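Local coordinates for protein esterase (uncultured bacterium pCosCE1, PDB 7ATL) that hydrolyses carboxylic esters as a family VIII carboxylesterase of beta-lactamase-like fold and also shows promiscuous acyltransferase activity, at residues Arg112-His117 / Phe315-Gly319; Ser65-Ile71 / Tyr171-Ile175; Arg11-Ser16 / Gln375-Val380. All blocks are in the same frame, centred on the assembly; numbering follows the deposited sequence.

Contact 1. Residues Arg112-His117 / Phe315-Gly319; sequences RHLLSH and FGFGG
Leu115 and Phe317 make the tight part of this contact. CD1 of Leu115 sits squarely over one face of the Phe317 ring, 3.9 Å from the centroid and 6° off the ring normal. CB of Leu115 comes to 3.5 Å from CD1 of Phe317. At the edge of the same ring, near its plane, lies the hydroxyl of Ser116. Ser116 OG donates to Gly316 O at 2.7 Å and approaches from above the carbonyl plane. With chi1 at -64°, OG stands beside its own backbone N, turned to the loop carbonyl. His117, at positive phi, closes the last turn of helix 111-116 in a Schellman motif. The helix faces the loop joining strands 313-315 and 320-322, at the outer end of the antiparallel sheet of this beta-lactamase-type fold. The edge of the His117 ring points toward the face of Phe315 in an offset edge-to-face pair, planes at 80°. Packing is looser between Leu115 O and Gly318 N, 4.1 Å apart. One water donates to Leu115 O at 2.6 Å and accepts a weak bond from Gly318 N. Arg112, partly exposed, brings CB to 4.4 Å from CZ of Phe317; its guanidinium forms a salt bridge with Asp87.

Contact 2. Residues Ser65-Ile71 / Tyr171-Ile175; sequences SVSKPYI and YSLAI
Lys68 and Ile175 mark the closest backbone approach, their CA atoms 6.3 Å apart, where the first turn of helix 67-80 faces the start of helix 174-186. The Lys68 side chain runs out across this gap, extended as far as CE and then bent at chi4 (82°), which brings NZ to 3.1 Å from Tyr171 OH. Tyr171 comes from the opposite direction, and its OH also meets Ser65 OG, at 2.5 Å. That pair is modelled as a very short hydrogen bond, but the serine oxygen is crowded by another atom, so the length is doubtful. Ser65 and Lys68 fit the SxxK pattern of serine beta-lactamases and their esterase relatives, in which the serine is the nucleophile; the same role is probable here. NZ is hydrogen-bonded to Tyr123 OH and Gly264 O, and Tyr171 OH to Trp339 NE1. Nearer the lysine backbone the contact is apolar: Lys68 CG lies 3.9 Å from Ile175 CG1, and CG2 of Ile175 reaches 4.0 Å from CB of Ile71. Ser172 turns its side chain back to the chain, where OG accepts from Ala174 N at 2.9 Å in an ST turn at the head of the second helix.

Contact 3. Residues Arg11-Ser16 / Gln375-Val380; sequences RVQGVS and QIRDAV
A bend at chi3 (-59°) in the Arg11 side chain, otherwise extended through chi2, turns the edge of its guanidinium to the backbone carbonyl of Ala379. In Val15, CG1 stands anti to the backbone N and CG2 beside it, which sets CG1 against Gln375 CB and CG2 near Gln375 O. The arginine NE donates to Ala379 O at 3.0 Å with an N-H...O angle of 158°, and the oxygen lies close to the guanidinium plane. Arg11 NH2 adds a weak bond to the same oxygen of Ala379 at 3.3 Å, so one carbonyl takes two N-H groups of one side chain, on the partly exposed side of the pair.

Between the helices the contact is mostly apolar. Ala379 has a short side chain that lets the backbones close in to 5.2 Å between its CA and that of Val12; its CB meets Val12 CG2 at 3.6 Å. The other branch of Val12, CG1, points to CD1 of Ile376, the two side chains crossing at about a right angle. One turn along, Val15 CG1 presses on CB of Gln375 at 3.4 Å and also touches CD1 of Ile376, which reaches on to Ser16 OG at 3.8 Å. That hydroxyl has its main partner elsewhere, in Tyr372 OH.

The segments 11-16 and 375-380 run nearly antiparallel, at 165°, with their axes 8.8 Å apart at closest approach. The contact pairs the first and last helices of the chain, packed side by side against the antiparallel sheet of the beta-lactamase-type fold: Val12 packs on Val30 and Ile32 of strand 27-34 and on Tyr40 of strand 37-44, while Val380 rests on Ile32 and on Ile355 and Val357 of strand 355-361.

Contacts 1 and 2 are neighbours, their centres about 9 Å apart, and together they build up the surroundings of the probable active site. The join is direct: His117 ND1 of contact 1 probably hydrogen-bonds Ser172 OG of contact 2 at 2.9 Å, and Leu114 O packs against Ala174 CB at 3.3 Å. Elsewhere in the join, Gly318 O packs against Pro69 CB. A pentaethylene glycol, probably from the crystallisation liquor, hydrogen-bonds Ser65 OG and may mark the pocket. Contact 3 stands apart, its centre about 29 Å from that of contact 1 and about 27 Å from that of contact 2; along the chain it closes the loop in which both are nested.

Contact 1. Residues Arg112-His117 / Phe315-Gly319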
ATOM      1  N   ARG A 112      -1.340  -0.637 -17.845  1.00 20.54           N
ATOM      2  CA  ARG A 112      -0.229   0.223 -17.344  1.00 23.16           C
ATOM      3  C   ARG A 112      -0.813   1.465 -16.652  1.00 23.58           C
ATOM      4  O   ARG A 112      -0.118   2.080 -15.792  1.00 22.13           O
ATOM      5  CB  ARG A 112       0.738   0.641 -18.460  1.00 26.15           C
ATOM      6  CG  ARG A 112       0.082   1.381 -19.622  1.00 26.54           C
ATOM      7  CD  ARG A 112       1.101   1.922 -20.599  1.00 27.46           C
ATOM      8  NE  ARG A 112       1.669   0.859 -21.418  1.00 29.81           N
ATOM      9  CZ  ARG A 112       2.884   0.324 -21.277  1.00 29.46           C
ATOM     10  NH1 ARG A 112       3.707   0.717 -20.317  1.00 27.51           N
ATOM     11  NH2 ARG A 112       3.252  -0.640 -22.095  1.00 28.00           N
ATOM     12  N   HIS A 113      -2.015   1.871 -17.052  1.00 22.52           N
ATOM     13  CA  HIS A 113      -2.702   3.019 -16.432  1.00 23.04           C
ATOM     14  C   HIS A 113      -3.159   2.572 -15.040  1.00 21.84           C
ATOM     15  O   HIS A 113      -2.988   3.357 -14.072  1.00 22.10           O
ATOM     16  CB  HIS A 113      -3.849   3.556 -17.308  1.00 23.86           C
ATOM     17  CG  HIS A 113      -3.491   3.974 -18.697  1.00 23.83           C
ATOM     18  ND1 HIS A 113      -4.333   3.717 -19.784  1.00 23.48           N
ATOM     19  CD2 HIS A 113      -2.429   4.646 -19.198  1.00 24.71           C
ATOM     20  CE1 HIS A 113      -3.805   4.214 -20.886  1.00 22.86           C
ATOM     21  NE2 HIS A 113      -2.642   4.786 -20.559  1.00 24.55           N
ATOM     22  N   LEU A 114      -3.732   1.376 -14.908  1.00 20.82           N
ATOM     23  CA  LEU A 114      -4.106   0.875 -13.554  1.00 22.75           C
ATOM     24  C   LEU A 114      -2.867   0.878 -12.629  1.00 23.59           C
ATOM     25  O   LEU A 114      -2.979   1.341 -11.489  1.00 25.71           O
ATOM     26  CB  LEU A 114      -4.733  -0.521 -13.631  1.00 21.62           C
ATOM     27  CG  LEU A 114      -6.095  -0.629 -14.306  1.00 20.77           C
ATOM     28  CD1 LEU A 114      -6.644  -2.041 -14.181  1.00 19.19           C
ATOM     29  CD2 LEU A 114      -7.077   0.373 -13.722  1.00 21.80           C
ATOM     30  N   LEU A 115      -1.721   0.387 -13.100  1.00 24.07           N
ATOM     31  CA  LEU A 115      -0.508   0.170 -12.270  1.00 24.44           C
ATOM     32  C   LEU A 115       0.060   1.499 -11.746  1.00 24.88           C
ATOM     33  O   LEU A 115       0.722   1.470 -10.691  1.00 25.13           O
ATOM     34  CB  LEU A 115       0.533  -0.565 -13.113  1.00 24.14           C
ATOM     35  CG  LEU A 115       0.158  -1.989 -13.499  1.00 26.03           C
ATOM     36  CD1 LEU A 115       1.179  -2.576 -14.456  1.00 28.47           C
ATOM     37  CD2 LEU A 115       0.038  -2.865 -12.265  1.00 25.41           C
ATOM     38  N   SER A 116      -0.152   2.608 -12.459  1.00 23.82           N
ATOM     39  CA  SER A 116       0.484   3.919 -12.182  1.00 24.42           C
ATOM     40  C   SER A 116      -0.581   4.947 -11.814  1.00 25.06           C
ATOM     41  O   SER A 116      -0.227   6.127 -11.641  1.00 27.57           O
ATOM     42  CB  SER A 116       1.332   4.372 -13.357  1.00 25.30           C
ATOM     43  OG  SER A 116       2.425   3.482 -13.568  1.00 25.44           O
ATOM     44  N   HIS A 117      -1.841   4.526 -11.685  1.00 25.16           N
ATOM     45  CA  HIS A 117      -2.954   5.393 -11.208  1.00 23.94           C
ATOM     46  C   HIS A 117      -3.174   6.558 -12.182  1.00 21.85           C
ATOM     47  O   HIS A 117      -3.380   7.676 -11.707  1.00 21.44           O
ATOM     48  CB  HIS A 117      -2.671   5.896  -9.778  1.00 24.48           C
ATOM     49  CG  HIS A 117      -2.704   4.826  -8.741  1.00 24.87           C
ATOM     50  ND1 HIS A 117      -3.885   4.337  -8.239  1.00 24.76           N
ATOM     51  CD2 HIS A 117      -1.712   4.143  -8.125  1.00 24.76           C
ATOM     52  CE1 HIS A 117      -3.620   3.394  -7.351  1.00 25.51           C
ATOM     53  NE2 HIS A 117      -2.295   3.251  -7.270  1.00 24.66           N
ATOM     54  N   PHE A 315       5.978   8.183 -10.225  1.00 23.66           N
ATOM     55  CA  PHE A 315       5.336   6.899  -9.878  1.00 23.16           C
ATOM     56  C   PHE A 315       5.685   5.844 -10.921  1.00 23.52           C
ATOM     57  O   PHE A 315       5.756   6.148 -12.144  1.00 25.07           O
ATOM     58  CB  PHE A 315       3.823   7.060  -9.781  1.00 23.95           C
ATOM     59  CG  PHE A 315       3.183   6.084  -8.835  1.00 23.64           C
ATOM     60  CD1 PHE A 315       3.099   6.357  -7.487  1.00 23.21           C
ATOM     61  CD2 PHE A 315       2.668   4.888  -9.296  1.00 24.37           C
ATOM     62  CE1 PHE A 315       2.506   5.454  -6.623  1.00 23.69           C
ATOM     63  CE2 PHE A 315       2.057   3.997  -8.430  1.00 24.96           C
ATOM     64  CZ  PHE A 315       2.001   4.267  -7.091  1.00 23.54           C
ATOM     65  N   GLY A 316       5.886   4.628 -10.429  1.00 21.86           N
ATOM     66  CA  GLY A 316       6.255   3.455 -11.227  1.00 22.36           C
ATOM     67  C   GLY A 316       5.109   2.481 -11.248  1.00 23.66           C
ATOM     68  O   GLY A 316       3.969   2.946 -11.475  1.00 25.23           O
ATOM     69  N   PHE A 317       5.421   1.194 -11.074  1.00 23.70           N
ATOM     70  CA  PHE A 317       4.466   0.102 -10.813  1.00 24.47           C
ATOM     71  C   PHE A 317       4.733  -0.409  -9.401  1.00 27.50           C
ATOM     72  O   PHE A 317       5.793  -1.062  -9.207  1.00 31.96           O
ATOM     73  CB  PHE A 317       4.625  -1.022 -11.829  1.00 24.54           C
ATOM     74  CG  PHE A 317       4.516  -0.641 -13.284  1.00 27.28           C
ATOM     75  CD1 PHE A 317       3.791   0.467 -13.696  1.00 29.44           C
ATOM     76  CD2 PHE A 317       5.116  -1.433 -14.256  1.00 28.58           C
ATOM     77  CE1 PHE A 317       3.693   0.799 -15.039  1.00 30.09           C
ATOM     78  CE2 PHE A 317       4.999  -1.114 -15.597  1.00 30.21           C
ATOM     79  CZ  PHE A 317       4.285   0.003 -15.987  1.00 30.09           C
ATOM     80  N   GLY A 318       3.846  -0.077  -8.452  1.00 26.35           N
ATOM     81  CA  GLY A 318       3.904  -0.551  -7.053  1.00 26.45           C
ATOM     82  C   GLY A 318       4.206   0.541  -6.034  1.00 24.98           C
ATOM     83  O   GLY A 318       3.934   0.318  -4.855  1.00 23.11           O
ATOM     84  N   GLY A 319       4.745   1.686  -6.452  1.00 26.51           N
ATOM     85  CA  GLY A 319       4.932   2.841  -5.550  1.00 27.03           C
ATOM     86  C   GLY A 319       5.554   4.026  -6.260  1.00 25.27           C
ATOM     87  O   GLY A 319       5.649   3.983  -7.473  1.00 22.66           O
TER
HETATM   88  O   HOH W   1       0.767  -0.007  -8.607  1.00 16.78           O

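Contact 2. Residues Ser65-Ile71 / Tyr171-Ile175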
ATOM      1  N   SER A  65      -3.018   0.476   2.027  1.00 28.98           N
ATOM      2  CA  SER A  65      -2.378   0.575   0.686  1.00 29.92           C
ATOM      3  C   SER A  65      -1.086  -0.242   0.584  1.00 27.34           C
ATOM      4  O   SER A  65      -0.579  -0.379  -0.526  1.00 25.78           O
ATOM      5  CB  SER A  65      -2.136   1.976   0.293  1.00 31.59           C
ATOM      6  OG  SER A  65      -3.365   2.626   0.017  1.00 33.36           O
ATOM      7  N   VAL A  66      -0.594  -0.838   1.661  1.00 25.78           N
ATOM      8  CA  VAL A  66       0.530  -1.802   1.523  1.00 25.09           C
ATOM      9  C   VAL A  66       0.021  -3.033   0.770  1.00 23.31           C
ATOM     10  O   VAL A  66       0.864  -3.799   0.295  1.00 25.25           O
ATOM     11  CB  VAL A  66       1.209  -2.134   2.862  1.00 24.16           C
ATOM     12  CG1 VAL A  66       2.323  -3.160   2.693  1.00 23.72           C
ATOM     13  CG2 VAL A  66       1.740  -0.868   3.501  1.00 23.74           C
ATOM     14  N   SER A  67      -1.286  -3.150   0.569  1.00 24.46           N
ATOM     15  CA  SER A  67      -1.931  -4.161  -0.320  1.00 26.49           C
ATOM     16  C   SER A  67      -1.493  -3.972  -1.789  1.00 25.77           C
ATOM     17  O   SER A  67      -1.412  -4.970  -2.535  1.00 25.79           O
ATOM     18  CB  SER A  67      -3.464  -4.114  -0.202  1.00 28.10           C
ATOM     19  OG  SER A  67      -3.929  -4.195   1.151  1.00 27.90           O
ATOM     20  N   LYS A  68      -1.249  -2.740  -2.220  1.00 24.33           N
ATOM     21  CA  LYS A  68      -1.016  -2.393  -3.651  1.00 25.44           C
ATOM     22  C   LYS A  68       0.235  -3.069  -4.225  1.00 25.38           C
ATOM     23  O   LYS A  68       0.174  -3.670  -5.304  1.00 24.92           O
ATOM     24  CB  LYS A  68      -0.984  -0.868  -3.786  1.00 25.61           C
ATOM     25  CG  LYS A  68      -2.355  -0.262  -3.556  1.00 25.57           C
ATOM     26  CD  LYS A  68      -2.406   1.216  -3.690  1.00 26.58           C
ATOM     27  CE  LYS A  68      -3.844   1.694  -3.841  1.00 27.80           C
ATOM     28  NZ  LYS A  68      -4.536   1.799  -2.533  1.00 26.81           N
ATOM     29  N   PRO A  69       1.433  -2.944  -3.606  1.00 25.42           N
ATOM     30  CA  PRO A  69       2.632  -3.560  -4.173  1.00 26.37           C
ATOM     31  C   PRO A  69       2.509  -5.090  -4.246  1.00 26.43           C
ATOM     32  O   PRO A  69       2.995  -5.651  -5.210  1.00 26.82           O
ATOM     33  CB  PRO A  69       3.783  -3.084  -3.289  1.00 24.06           C
ATOM     34  CG  PRO A  69       3.112  -2.585  -2.051  1.00 25.14           C
ATOM     35  CD  PRO A  69       1.742  -2.099  -2.454  1.00 24.23           C
ATOM     36  N   TYR A  70       1.814  -5.693  -3.277  1.00 25.93           N
ATOM     37  CA  TYR A  70       1.438  -7.128  -3.282  1.00 24.93           C
ATOM     38  C   TYR A  70       0.701  -7.484  -4.581  1.00 25.52           C
ATOM     39  O   TYR A  70       1.101  -8.459  -5.246  1.00 24.77           O
ATOM     40  CB  TYR A  70       0.628  -7.476  -2.032  1.00 23.40           C
ATOM     41  CG  TYR A  70       1.479  -7.896  -0.857  1.00 23.75           C
ATOM     42  CD1 TYR A  70       2.375  -8.943  -0.961  1.00 23.07           C
ATOM     43  CD2 TYR A  70       1.412  -7.233   0.354  1.00 23.46           C
ATOM     44  CE1 TYR A  70       3.157  -9.341   0.106  1.00 22.54           C
ATOM     45  CE2 TYR A  70       2.187  -7.607   1.435  1.00 22.22           C
ATOM     46  CZ  TYR A  70       3.053  -8.672   1.308  1.00 22.76           C
ATOM     47  OH  TYR A  70       3.820  -9.046   2.360  1.00 23.07           O
ATOM     48  N   ILE A  71      -0.358  -6.749  -4.937  1.00 26.69           N
ATOM     49  CA  ILE A  71      -1.239  -7.135  -6.077  1.00 26.39           C
ATOM     50  C   ILE A  71      -0.592  -6.644  -7.377  1.00 27.54           C
ATOM     51  O   ILE A  71      -0.747  -7.349  -8.417  1.00 28.27           O
ATOM     52  CB  ILE A  71      -2.682  -6.645  -5.889  1.00 26.78           C
ATOM     53  CG1 ILE A  71      -3.268  -7.127  -4.563  1.00 26.58           C
ATOM     54  CG2 ILE A  71      -3.550  -7.074  -7.062  1.00 27.57           C
ATOM     55  CD1 ILE A  71      -3.366  -8.620  -4.443  1.00 26.69           C
ATOM     56  N   TYR A 171      -4.379   9.228  -7.362  1.00 22.45           N
ATOM     57  CA  TYR A 171      -4.404   8.042  -6.480  1.00 23.69           C
ATOM     58  C   TYR A 171      -5.818   7.485  -6.489  1.00 24.47           C
ATOM     59  O   TYR A 171      -6.747   8.270  -6.348  1.00 26.24           O
ATOM     60  CB  TYR A 171      -3.959   8.403  -5.069  1.00 23.58           C
ATOM     61  CG  TYR A 171      -3.576   7.221  -4.237  1.00 23.59           C
ATOM     62  CD1 TYR A 171      -2.730   6.238  -4.717  1.00 24.61           C
ATOM     63  CD2 TYR A 171      -4.022   7.115  -2.943  1.00 25.49           C
ATOM     64  CE1 TYR A 171      -2.358   5.155  -3.940  1.00 25.00           C
ATOM     65  CE2 TYR A 171      -3.673   6.033  -2.153  1.00 27.07           C
ATOM     66  CZ  TYR A 171      -2.835   5.053  -2.648  1.00 26.89           C
ATOM     67  OH  TYR A 171      -2.494   4.019  -1.831  1.00 28.24           O
ATOM     68  N   SER A 172      -5.974   6.177  -6.662  1.00 24.55           N
ATOM     69  CA  SER A 172      -7.254   5.645  -7.161  1.00 23.27           C
ATOM     70  C   SER A 172      -7.542   4.227  -6.670  1.00 23.82           C
ATOM     71  O   SER A 172      -6.678   3.548  -6.115  1.00 22.80           O
ATOM     72  CB  SER A 172      -7.274   5.725  -8.657  1.00 24.09           C
ATOM     73  OG  SER A 172      -6.545   4.652  -9.223  1.00 26.41           O
ATOM     74  N   LEU A 173      -8.783   3.824  -6.909  1.00 25.35           N
ATOM     75  CA  LEU A 173      -9.278   2.436  -6.837  1.00 24.00           C
ATOM     76  C   LEU A 173      -8.699   1.575  -7.961  1.00 21.96           C
ATOM     77  O   LEU A 173      -9.200   0.469  -8.125  1.00 19.95           O
ATOM     78  CB  LEU A 173     -10.797   2.514  -6.964  1.00 25.50           C
ATOM     79  CG  LEU A 173     -11.535   2.845  -5.667  1.00 25.70           C
ATOM     80  CD1 LEU A 173     -12.987   3.214  -5.961  1.00 26.27           C
ATOM     81  CD2 LEU A 173     -11.447   1.667  -4.708  1.00 24.25           C
ATOM     82  N   ALA A 174      -7.683   2.030  -8.689  1.00 20.79           N
ATOM     83  CA  ALA A 174      -7.186   1.288  -9.871  1.00 21.89           C
ATOM     84  C   ALA A 174      -6.745  -0.117  -9.471  1.00 20.48           C
ATOM     85  O   ALA A 174      -6.896  -1.028 -10.302  1.00 19.38           O
ATOM     86  CB  ALA A 174      -6.058   2.016 -10.567  1.00 22.64           C
ATOM     87  N   ILE A 175      -6.164  -0.289  -8.287  1.00 21.75           N
ATOM     88  CA  ILE A 175      -5.564  -1.607  -7.912  1.00 24.09           C
ATOM     89  C   ILE A 175      -6.703  -2.560  -7.507  1.00 24.08           C
ATOM     90  O   ILE A 175      -6.528  -3.773  -7.677  1.00 23.66           O
ATOM     91  CB  ILE A 175      -4.433  -1.471  -6.864  1.00 24.09           C
ATOM     92  CG1 ILE A 175      -3.340  -0.514  -7.335  1.00 26.40           C
ATOM     93  CG2 ILE A 175      -3.822  -2.826  -6.531  1.00 24.76           C
ATOM     94  CD1 ILE A 175      -2.762  -0.872  -8.693  1.00 28.44           C
TER

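Contact 3. Residues Arg11-Ser16 / Gln375-Val380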
ATOM      1  N   ARG A  11      20.240   4.446  16.790  1.00 44.81           N
ATOM      2  CA  ARG A  11      19.523   5.613  16.198  1.00 43.10           C
ATOM      3  C   ARG A  11      18.041   5.272  16.006  1.00 42.30           C
ATOM      4  O   ARG A  11      17.175   6.087  16.412  1.00 40.22           O
ATOM      5  CB  ARG A  11      20.148   6.014  14.856  1.00 43.59           C
ATOM      6  CG  ARG A  11      21.528   6.652  14.956  1.00 41.90           C
ATOM      7  CD  ARG A  11      21.988   7.238  13.634  1.00 45.51           C
ATOM      8  NE  ARG A  11      22.059   6.258  12.540  1.00 47.10           N
ATOM      9  CZ  ARG A  11      23.066   5.412  12.293  1.00 46.48           C
ATOM     10  NH1 ARG A  11      24.137   5.374  13.067  1.00 49.74           N
ATOM     11  NH2 ARG A  11      22.988   4.581  11.266  1.00 48.33           N
ATOM     12  N   VAL A  12      17.767   4.096  15.439  1.00 41.56           N
ATOM     13  CA  VAL A  12      16.398   3.647  15.048  1.00 44.70           C
ATOM     14  C   VAL A  12      15.569   3.408  16.314  1.00 48.23           C
ATOM     15  O   VAL A  12      14.491   4.035  16.431  1.00 52.17           O
ATOM     16  CB  VAL A  12      16.455   2.398  14.154  1.00 42.38           C
ATOM     17  CG1 VAL A  12      15.077   1.808  13.919  1.00 42.48           C
ATOM     18  CG2 VAL A  12      17.132   2.718  12.835  1.00 42.09           C
ATOM     19  N   GLN A  13      16.061   2.551  17.215  1.00 48.79           N
ATOM     20  CA  GLN A  13      15.500   2.335  18.575  1.00 49.67           C
ATOM     21  C   GLN A  13      15.165   3.689  19.225  1.00 48.89           C
ATOM     22  O   GLN A  13      14.059   3.833  19.801  1.00 44.91           O
ATOM     23  CB  GLN A  13      16.519   1.585  19.427  1.00 57.93           C
ATOM     24  CG  GLN A  13      15.965   1.128  20.763  1.00 68.06           C
ATOM     25  CD  GLN A  13      14.868   0.123  20.519  1.00 76.98           C
ATOM     26  OE1 GLN A  13      15.014  -0.776  19.691  1.00 86.69           O
ATOM     27  NE2 GLN A  13      13.754   0.281  21.219  1.00 78.86           N
ATOM     28  N   GLY A  14      16.088   4.655  19.144  1.00 44.91           N
ATOM     29  CA  GLY A  14      15.922   5.991  19.744  1.00 43.05           C
ATOM     30  C   GLY A  14      14.690   6.679  19.201  1.00 42.89           C
ATOM     31  O   GLY A  14      13.930   7.224  20.002  1.00 43.50           O
ATOM     32  N   VAL A  15      14.501   6.632  17.878  1.00 44.00           N
ATOM     33  CA  VAL A  15      13.376   7.312  17.171  1.00 44.35           C
ATOM     34  C   VAL A  15      12.050   6.663  17.592  1.00 39.72           C
ATOM     35  O   VAL A  15      11.078   7.406  17.775  1.00 41.12           O
ATOM     36  CB  VAL A  15      13.564   7.306  15.637  1.00 42.86           C
ATOM     37  CG1 VAL A  15      12.294   7.709  14.901  1.00 41.13           C
ATOM     38  CG2 VAL A  15      14.711   8.214  15.205  1.00 42.67           C
ATOM     39  N   SER A  16      12.024   5.342  17.746  1.00 37.04           N
ATOM     40  CA  SER A  16      10.821   4.559  18.107  1.00 39.13           C
ATOM     41  C   SER A  16      10.455   4.816  19.570  1.00 43.86           C
ATOM     42  O   SER A  16       9.255   5.068  19.848  1.00 48.31           O
ATOM     43  CB  SER A  16      11.029   3.102  17.844  1.00 39.50           C
ATOM     44  OG  SER A  16      11.206   2.851  16.453  1.00 37.29           O
ATOM     45  N   GLN A 375      11.833  10.164  10.324  1.00 37.86           N
ATOM     46  CA  GLN A 375      12.893  10.076  11.352  1.00 40.11           C
ATOM     47  C   GLN A 375      13.479   8.672  11.309  1.00 37.85           C
ATOM     48  O   GLN A 375      14.686   8.540  11.565  1.00 37.45           O
ATOM     49  CB  GLN A 375      12.365  10.338  12.756  1.00 45.62           C
ATOM     50  CG  GLN A 375      11.947  11.775  13.001  1.00 47.97           C
ATOM     51  CD  GLN A 375      11.002  11.801  14.174  1.00 54.48           C
ATOM     52  OE1 GLN A 375      10.338  10.811  14.498  1.00 58.41           O
ATOM     53  NE2 GLN A 375      10.928  12.945  14.823  1.00 59.10           N
ATOM     54  N   ILE A 376      12.658   7.660  11.021  1.00 35.57           N
ATOM     55  CA  ILE A 376      13.177   6.285  10.786  1.00 34.00           C
ATOM     56  C   ILE A 376      14.097   6.338   9.560  1.00 33.99           C
ATOM     57  O   ILE A 376      15.252   5.871   9.663  1.00 32.29           O
ATOM     58  CB  ILE A 376      12.047   5.262  10.612  1.00 34.77           C
ATOM     59  CG1 ILE A 376      11.260   5.081  11.916  1.00 37.25           C
ATOM     60  CG2 ILE A 376      12.620   3.942  10.096  1.00 34.19           C
ATOM     61  CD1 ILE A 376      11.982   4.250  12.966  1.00 36.48           C
ATOM     62  N   ARG A 377      13.600   6.922   8.468  1.00 32.64           N
ATOM     63  CA  ARG A 377      14.330   7.065   7.189  1.00 34.31           C
ATOM     64  C   ARG A 377      15.713   7.637   7.515  1.00 36.51           C
ATOM     65  O   ARG A 377      16.736   6.993   7.189  1.00 38.45           O
ATOM     66  CB  ARG A 377      13.531   7.953   6.228  1.00 33.61           C
ATOM     67  CG  ARG A 377      14.295   8.327   4.964  1.00 33.58           C
ATOM     68  CD  ARG A 377      13.773   9.566   4.263  1.00 34.93           C
ATOM     69  NE  ARG A 377      13.915  10.772   5.056  1.00 36.34           N
ATOM     70  CZ  ARG A 377      13.528  11.989   4.675  1.00 38.15           C
ATOM     71  NH1 ARG A 377      12.967  12.188   3.492  1.00 37.69           N
ATOM     72  NH2 ARG A 377      13.709  13.007   5.497  1.00 38.44           N
ATOM     73  N   ASP A 378      15.726   8.786   8.181  1.00 37.86           N
ATOM     74  CA  ASP A 378      16.952   9.493   8.636  1.00 39.08           C
ATOM     75  C   ASP A 378      17.837   8.563   9.499  1.00 41.30           C
ATOM     76  O   ASP A 378      19.063   8.514   9.259  1.00 44.86           O
ATOM     77  CB  ASP A 378      16.545  10.800   9.317  1.00 35.72           C
ATOM     78  CG  ASP A 378      16.050  11.833   8.324  1.00 35.85           C
ATOM     79  OD1 ASP A 378      15.866  11.465   7.136  1.00 39.18           O
ATOM     80  OD2 ASP A 378      15.887  12.986   8.728  1.00 33.69           O
ATOM     81  N   ALA A 379      17.270   7.814  10.440  1.00 38.63           N
ATOM     82  CA  ALA A 379      18.046   6.884  11.291  1.00 42.10           C
ATOM     83  C   ALA A 379      18.733   5.825  10.422  1.00 42.90           C
ATOM     84  O   ALA A 379      19.817   5.390  10.802  1.00 47.89           O
ATOM     85  CB  ALA A 379      17.175   6.241  12.343  1.00 44.24           C
ATOM     86  N   VAL A 380      18.133   5.398   9.308  1.00 40.68           N
ATOM     87  CA  VAL A 380      18.737   4.332   8.457  1.00 37.14           C
ATOM     88  C   VAL A 380      20.018   4.876   7.805  1.00 36.64           C
ATOM     89  O   VAL A 380      21.031   4.167   7.825  1.00 35.02           O
ATOM     90  CB  VAL A 380      17.729   3.792   7.430  1.00 37.61           C
ATOM     91  CG1 VAL A 380      18.374   2.830   6.442  1.00 34.92           C
ATOM     92  CG2 VAL A 380      16.560   3.112   8.127  1.00 37.19           C
TER